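Local coordinates for putative oxidoreductase (Jannaschia sp., PDB 3C24), which is a putative oxidoreductase of unproven substrate that probably binds a nicotinamide dinucleotide cofactor in its N-terminal Rossmann-type domain, at residues I164-D167 with I168-M172; H180-T183 with T184-A188; T205-H208 with A209-C213. One frame throughout, in Å; residues are numbered along the deposited sequence.

Contact 1. Residues I164-D167 with I168-M172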
loop_
_atom_site.group_PDB
_atom_site.type_symbol
_atom_site.label_atom_id
_atom_site.label_comp_id
_atom_site.label_asym_id
_atom_site.label_seq_id
_atom_site.Cartn_x
_atom_site.Cartn_y
_atom_site.Cartn_z
ATOM N N ILE A 164 23.463 3.310 -23.515
ATOM C CA ILE A 164 24.341 4.170 -22.733
ATOM C C ILE A 164 23.501 4.841 -21.614
ATOM O O ILE A 164 23.845 4.829 -20.441
ATOM C CB ILE A 164 25.063 5.197 -23.609
ATOM C CG1 ILE A 164 25.986 4.468 -24.597
ATOM C CG2 ILE A 164 25.817 6.185 -22.735
ATOM C CD1 ILE A 164 26.472 5.336 -25.781
ATOM N N GLY A 165 22.390 5.426 -22.000
ATOM C CA GLY A 165 21.532 6.084 -21.020
ATOM C C GLY A 165 21.051 5.122 -19.970
ATOM O O GLY A 165 20.946 5.457 -18.794
ATOM N N ALA A 166 20.707 3.896 -20.381
ATOM C CA ALA A 166 20.245 2.877 -19.435
ATOM C C ALA A 166 21.338 2.519 -18.410
ATOM O O ALA A 166 21.072 2.353 -17.204
ATOM C CB ALA A 166 19.767 1.628 -20.174
ATOM N N ASP A 167 22.546 2.385 -18.936
ATOM C CA ASP A 167 23.712 2.078 -18.081
ATOM C C ASP A 167 23.921 3.191 -17.040
ATOM O O ASP A 167 24.213 2.920 -15.857
ATOM C CB ASP A 167 24.961 1.891 -18.910
ATOM C CG ASP A 167 26.141 1.459 -18.075
ATOM O OD1 ASP A 167 26.167 0.288 -17.664
ATOM O OD2 ASP A 167 27.043 2.289 -17.841
ATOM N N ILE A 168 23.778 4.429 -17.468
ATOM C CA ILE A 168 23.944 5.544 -16.553
ATOM C C ILE A 168 22.859 5.501 -15.468
ATOM O O ILE A 168 23.149 5.600 -14.252
ATOM C CB ILE A 168 23.969 6.904 -17.236
ATOM C CG1 ILE A 168 25.101 6.980 -18.290
ATOM C CG2 ILE A 168 24.157 7.995 -16.187
ATOM C CD1 ILE A 168 26.426 6.562 -17.758
ATOM N N CYS A 169 21.627 5.276 -15.890
ATOM C CA CYS A 169 20.514 5.189 -14.915
ATOM C C CYS A 169 20.671 4.027 -13.961
ATOM O O CYS A 169 20.374 4.144 -12.766
ATOM C CB CYS A 169 19.155 5.087 -15.619
ATOM S SG CYS A 169 18.698 6.608 -16.452
ATOM N N GLU A 170 21.172 2.914 -14.480
ATOM C CA GLU A 170 21.391 1.708 -13.657
ATOM C C GLU A 170 22.501 1.930 -12.619
ATOM O O GLU A 170 22.496 1.366 -11.490
ATOM C CB GLU A 170 21.702 0.521 -14.537
ATOM C CG GLU A 170 20.501 -0.034 -15.250
ATOM C CD GLU A 170 20.858 -0.973 -16.396
ATOM O OE1 GLU A 170 22.044 -1.313 -16.525
ATOM O OE2 GLU A 170 19.951 -1.348 -17.167
ATOM N N THR A 171 23.419 2.815 -12.969
ATOM C CA THR A 171 24.525 3.181 -12.078
ATOM C C THR A 171 24.002 4.160 -11.026
ATOM O O THR A 171 24.258 3.998 -9.830
ATOM C CB THR A 171 25.667 3.857 -12.832
ATOM O OG1 THR A 171 26.052 3.031 -13.925
ATOM C CG2 THR A 171 26.845 4.201 -11.881
HETATM N N MSE A 172 23.229 5.161 -11.462
HETATM C CA MSE A 172 22.713 6.176 -10.535
HETATM C C MSE A 172 21.742 5.657 -9.493
HETATM O O MSE A 172 21.693 6.176 -8.342
HETATM C CB MSE A 172 22.070 7.341 -11.299
HETATM C CG MSE A 172 23.043 8.074 -12.134
HETATM SE SE MSE A 172 22.148 9.661 -12.933
HETATM C CE MSE A 172 20.804 8.821 -13.912
#
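Ile164 O, Gly165 O and Ala166 O take the amide hydrogens of Ile168, Cys169 and Glu170 one helical turn on, so that the two segments form consecutive turns of helix 160-172. The bond from Ile168 N to Ile164 O is 3.0 Å long and meets the carbonyl almost head-on; that from Glu170 N to Ala166 O is shorter, 2.8 Å. Asp167 O is gripped twice by Thr171, by its N at 3.0 Å and by its OG1 at 2.7 Å, the two donors lying on opposite faces of the carbonyl plane. The hydroxyl reaches back because OG1 stands anti to the threonine's own carbonyl carbon (chi1 -53°), which is the common way for a helical threonine to spend its proton on the preceding turn. The Glu170 side chain leans over Ala166, its CG 3.1 Å from Ala166 O, and runs on extended to a carboxylate whose OE1 comes within 4.6 Å of Asp167 OD1. These two acids would repel each other, but Asn7 ND2 donates to both oxygens and so bridges them; Asp167 OD2 takes a further bond from His36 NE2, and Glu170 OE2 bonds to Thr179 OG1. Exchanging Glu170 for an alanine would probably leave Thr179 OG1 without this mate and take from Asn7 one of the two carboxylates it bridges, so that its amide could turn more easily. The helix is the crossover of a beta-alpha-beta unit between strands 148-156 and 176-181. Its inner side packs on the sheet, with Ile168 and Cys169 on Leu98 of strand 96-99 and Cys169 also on Ile150 of strand 148-156, while Thr171 and the selenomethionine Met172 rest against helix 22-33.

Contact 2. Residues H180-T183 with T184-A188; sequences HRVT and TEQLA
The side-chain oxygen OE1 of Gln186 turns back to the start of its own helix and receives Thr183 N at 3.0 Å in a nearly straight bond (N-H...O 169°), the donor tilted slightly from the amide carbonyl plane. In exchange, Thr183 OG1 accepts from Gln186 N, also at 3.0 Å. The two reciprocal bonds make a capping box, with Thr183 as N-cap of helix 184-217. Thr183 holds its hydroxyl between the backbone N and the carbonyl carbon (chi1 66°), which aims OG1 into the first turn, while its CG2 lies 3.7 Å from Gln186 OE1. The first turn is closed by Leu187 N, which bonds to Thr183 O at 2.9 Å. Beside the box, Val182 supplies an apolar flank: its CB sits 3.6 Å from Gln186 OE1, and its CG2 meets Leu187 CB at 3.7 Å, the two side chains crossing at about a right angle. This pairing of the residue before the N-cap with the fourth residue of the helix is a hydrophobic staple, which accompanies the capping box. Leu187 continues inward onto Val151 and Ile120 of the sheet. The other end of the Gln186 amide points across the dimer, where NE2 bonds to Tyr217 O of the second subunit, and His180 NE2 meets Asp226 of that subunit. Both ends of one amide are thus used: its oxygen finishes the helix start and its nitrogen reaches the partner chain, so the turn from strand to helix and the subunit interface are probably fixed together.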
loop_
_atom_site.group_PDB
_atom_site.type_symbol
_atom_site.label_atom_id
_atom_site.label_comp_id
_atom_site.label_asym_id
_atom_site.label_seq_id
_atom_site.Cartn_x
_atom_site.Cartn_y
_atom_site.Cartn_z
ATOM N N HIS A 180 13.152 -1.397 -17.703
ATOM C CA HIS A 180 12.052 -1.446 -18.672
ATOM C C HIS A 180 12.120 -0.289 -19.666
ATOM O O HIS A 180 12.085 0.860 -19.296
ATOM C CB HIS A 180 10.711 -1.360 -17.963
ATOM C CG HIS A 180 10.496 -2.430 -16.937
ATOM N ND1 HIS A 180 10.180 -3.730 -17.282
ATOM C CD2 HIS A 180 10.513 -2.382 -15.589
ATOM C CE1 HIS A 180 10.037 -4.441 -16.176
ATOM N NE2 HIS A 180 10.210 -3.645 -15.137
ATOM N N ARG A 181 12.257 -0.638 -20.939
ATOM C CA ARG A 181 12.260 0.328 -22.024
ATOM C C ARG A 181 10.856 0.613 -22.503
ATOM O O ARG A 181 10.068 -0.307 -22.785
ATOM C CB ARG A 181 13.092 -0.129 -23.232
ATOM C CG ARG A 181 13.170 0.948 -24.355
ATOM C CD ARG A 181 14.152 0.557 -25.434
ATOM N NE ARG A 181 14.239 1.598 -26.450
ATOM C CZ ARG A 181 15.121 1.583 -27.447
ATOM N NH1 ARG A 181 16.018 0.624 -27.523
ATOM N NH2 ARG A 181 15.127 2.568 -28.353
ATOM N N VAL A 182 10.531 1.890 -22.501
ATOM C CA VAL A 182 9.231 2.397 -22.991
ATOM C C VAL A 182 9.411 3.603 -23.916
ATOM O O VAL A 182 10.512 4.136 -24.088
ATOM C CB VAL A 182 8.324 2.825 -21.833
ATOM C CG1 VAL A 182 7.913 1.638 -20.929
ATOM C CG2 VAL A 182 8.975 3.930 -20.984
ATOM N N THR A 183 8.310 4.053 -24.488
ATOM C CA THR A 183 8.329 5.293 -25.265
ATOM C C THR A 183 8.180 6.460 -24.324
ATOM O O THR A 183 7.770 6.302 -23.162
ATOM C CB THR A 183 7.179 5.384 -26.287
ATOM O OG1 THR A 183 5.917 5.456 -25.611
ATOM C CG2 THR A 183 7.205 4.167 -27.232
ATOM N N THR A 184 8.461 7.652 -24.833
ATOM C CA THR A 184 8.305 8.885 -24.064
ATOM C C THR A 184 6.876 8.993 -23.529
ATOM O O THR A 184 6.663 9.274 -22.351
ATOM C CB THR A 184 8.617 10.128 -24.904
ATOM O OG1 THR A 184 9.948 10.007 -25.390
ATOM C CG2 THR A 184 8.488 11.456 -24.091
ATOM N N GLU A 185 5.898 8.752 -24.396
ATOM C CA GLU A 185 4.493 8.854 -23.968
ATOM C C GLU A 185 4.088 7.808 -22.922
ATOM O O GLU A 185 3.368 8.093 -21.953
ATOM C CB GLU A 185 3.563 8.806 -25.170
ATOM C CG GLU A 185 2.110 8.983 -24.758
ATOM C CD GLU A 185 1.191 9.199 -25.950
ATOM O OE1 GLU A 185 0.757 8.192 -26.561
ATOM O OE2 GLU A 185 0.922 10.389 -26.259
ATOM N N GLN A 186 4.580 6.589 -23.124
ATOM C CA GLN A 186 4.342 5.525 -22.168
ATOM C C GLN A 186 4.936 5.884 -20.805
ATOM O O GLN A 186 4.292 5.685 -19.752
ATOM C CB GLN A 186 4.888 4.197 -22.674
ATOM C CG GLN A 186 4.037 3.568 -23.788
ATOM C CD GLN A 186 4.674 2.349 -24.380
ATOM O OE1 GLN A 186 5.896 2.248 -24.413
ATOM N NE2 GLN A 186 3.850 1.412 -24.881
ATOM N N LEU A 187 6.146 6.475 -20.790
ATOM C CA LEU A 187 6.767 6.835 -19.515
ATOM C C LEU A 187 5.934 7.904 -18.822
ATOM O O LEU A 187 5.724 7.851 -17.610
ATOM C CB LEU A 187 8.177 7.356 -19.704
ATOM C CG LEU A 187 9.159 6.967 -18.596
ATOM C CD1 LEU A 187 10.555 7.366 -19.044
ATOM C CD2 LEU A 187 8.863 7.529 -17.233
ATOM N N ALA A 188 5.391 8.839 -19.617
ATOM C CA ALA A 188 4.535 9.928 -19.095
ATOM C C ALA A 188 3.242 9.362 -18.493
ATOM O O ALA A 188 2.776 9.806 -17.457
ATOM C CB ALA A 188 4.216 10.967 -20.168
#

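Contact 3. Residues T205-H208 with A209-C213. With SO4 (sulfate ion), chain F.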
loop_
_atom_site.group_PDB
_atom_site.type_symbol
_atom_site.label_atom_id
_atom_site.label_comp_id
_atom_site.label_asym_id
_atom_site.label_seq_id
_atom_site.Cartn_x
_atom_site.Cartn_y
_atom_site.Cartn_z
ATOM N N THR A 205 -6.408 10.074 -0.061
ATOM C CA THR A 205 -7.756 9.705 0.410
ATOM C C THR A 205 -7.673 8.718 1.590
ATOM O O THR A 205 -8.425 8.843 2.553
ATOM C CB THR A 205 -8.656 9.171 -0.735
ATOM O OG1 THR A 205 -8.681 10.158 -1.771
ATOM C CG2 THR A 205 -10.069 8.886 -0.201
HETATM N N MSE A 206 -6.728 7.772 1.566
HETATM C CA MSE A 206 -6.608 6.797 2.655
HETATM C C MSE A 206 -6.234 7.473 3.940
HETATM O O MSE A 206 -6.775 7.182 4.991
HETATM C CB MSE A 206 -5.583 5.705 2.372
HETATM C CG MSE A 206 -5.807 4.855 1.187
HETATM SE SE MSE A 206 -7.503 3.850 1.268
HETATM C CE MSE A 206 -8.454 5.133 0.106
ATOM N N VAL A 207 -5.328 8.451 3.866
ATOM C CA VAL A 207 -4.942 9.204 5.062
ATOM C C VAL A 207 -6.142 10.028 5.570
ATOM O O VAL A 207 -6.445 10.085 6.762
ATOM C CB VAL A 207 -3.771 10.199 4.768
ATOM C CG1 VAL A 207 -3.548 11.150 6.004
ATOM C CG2 VAL A 207 -2.486 9.443 4.409
ATOM N N HIS A 208 -6.827 10.677 4.664
ATOM C CA HIS A 208 -7.945 11.503 5.049
ATOM C C HIS A 208 -9.103 10.666 5.584
ATOM O O HIS A 208 -9.910 11.157 6.384
ATOM C CB HIS A 208 -8.419 12.394 3.924
ATOM C CG HIS A 208 -7.448 13.498 3.606
ATOM N ND1 HIS A 208 -7.548 14.279 2.475
ATOM C CD2 HIS A 208 -6.337 13.922 4.261
ATOM C CE1 HIS A 208 -6.563 15.163 2.468
ATOM N NE2 HIS A 208 -5.817 14.976 3.542
ATOM N N ALA A 209 -9.146 9.396 5.203
ATOM C CA ALA A 209 -10.204 8.501 5.704
ATOM C C ALA A 209 -9.897 8.148 7.177
ATOM O O ALA A 209 -10.777 8.071 8.031
ATOM C CB ALA A 209 -10.348 7.283 4.840
ATOM N N VAL A 210 -8.616 7.959 7.472
ATOM C CA VAL A 210 -8.193 7.758 8.856
ATOM C C VAL A 210 -8.578 9.023 9.672
ATOM O O VAL A 210 -9.132 8.957 10.804
ATOM C CB VAL A 210 -6.685 7.370 8.969
ATOM C CG1 VAL A 210 -6.170 7.519 10.477
ATOM C CG2 VAL A 210 -6.478 5.965 8.354
ATOM N N ASP A 211 -8.308 10.185 9.093
ATOM C CA ASP A 211 -8.611 11.474 9.754
ATOM C C ASP A 211 -10.112 11.613 10.043
ATOM O O ASP A 211 -10.564 12.040 11.107
ATOM C CB ASP A 211 -8.207 12.683 8.907
ATOM C CG ASP A 211 -6.729 12.810 8.677
ATOM O OD1 ASP A 211 -5.917 12.263 9.461
ATOM O OD2 ASP A 211 -6.384 13.492 7.662
ATOM N N GLU A 212 -10.920 11.155 9.100
ATOM C CA GLU A 212 -12.360 11.200 9.262
ATOM C C GLU A 212 -12.835 10.335 10.441
ATOM O O GLU A 212 -13.703 10.734 11.287
ATOM C CB GLU A 212 -13.035 10.816 7.939
ATOM C CG GLU A 212 -14.571 10.789 7.943
ATOM C CD GLU A 212 -15.217 12.140 7.715
ATOM O OE1 GLU A 212 -14.488 13.184 7.758
ATOM O OE2 GLU A 212 -16.443 12.177 7.522
ATOM N N CYS A 213 -12.246 9.157 10.537
ATOM C CA CYS A 213 -12.570 8.228 11.634
ATOM C C CYS A 213 -12.352 8.872 12.993
ATOM O O CYS A 213 -13.196 8.817 13.885
ATOM C CB CYS A 213 -11.765 6.946 11.520
ATOM S SG CYS A 213 -12.312 5.871 10.169
HETATM S S SO4 F . -10.273 15.606 0.538
HETATM O O1 SO4 F . -9.712 16.561 -0.426
HETATM O O2 SO4 F . -9.395 14.395 0.606
HETATM O O3 SO4 F . -10.269 16.249 1.817
HETATM O O4 SO4 F . -11.578 15.273 0.018
#
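Backbone bonds join the two turns within helix 184-217: Asp211 N donates to Val207 O at 3.0 Å, in the carbonyl plane, and Glu212 N to His208 O at 2.9 Å. Ala209 N bonds to Thr205 O at 2.8 Å and adds a weak bond to Met206 O, which also receives Val210 N. Among the side chains, Asp211 leans back over the preceding turn. Its OD2 comes 3.4 Å from His208 CD2, with the ring and carboxylate planes 36° apart, and lies beside Val207 CG1 at 4.0 Å. The acid's firm partner is Arg221, which forms a salt bridge to OD1. In ligand binding, His208 ND1 gives a 2.6 Å bond to sulfate O2, straight (168°) and in the ring plane. With ND1 anti to CA (chi2 168°), the ring presents its ND1 edge to the anion. Lys259, Trp267 and Arg268 of the second subunit also bond to this sulfate, probably a crystallisation ion. A site built from both chains, where a lysine, an arginine and a tryptophan meet the same ion as the histidine, suits an anion; the sulfate would tend to favour a protonated imidazole, though the lysine and arginine would work against this.

In the fold
The three contacts follow one another along the chain. Contact 1 lies on helix 160-172, whose chain continues into strand 176-181 and so to contact 2; their centres are 16 Å apart and their nearest atoms about 7 Å, without touching. Contacts 2 and 3 share helix 184-217, the first at its N-terminal start and the other far along it, with centres 33 Å apart. Contact 1 and contact 3 lie on opposite sides of the chain's centre, 39 Å between centres. Contacts 2 and 3 both touch the second subunit, so the long helix meets the partner at both places; the sulfate belongs to contact 3 and marks no proven active site.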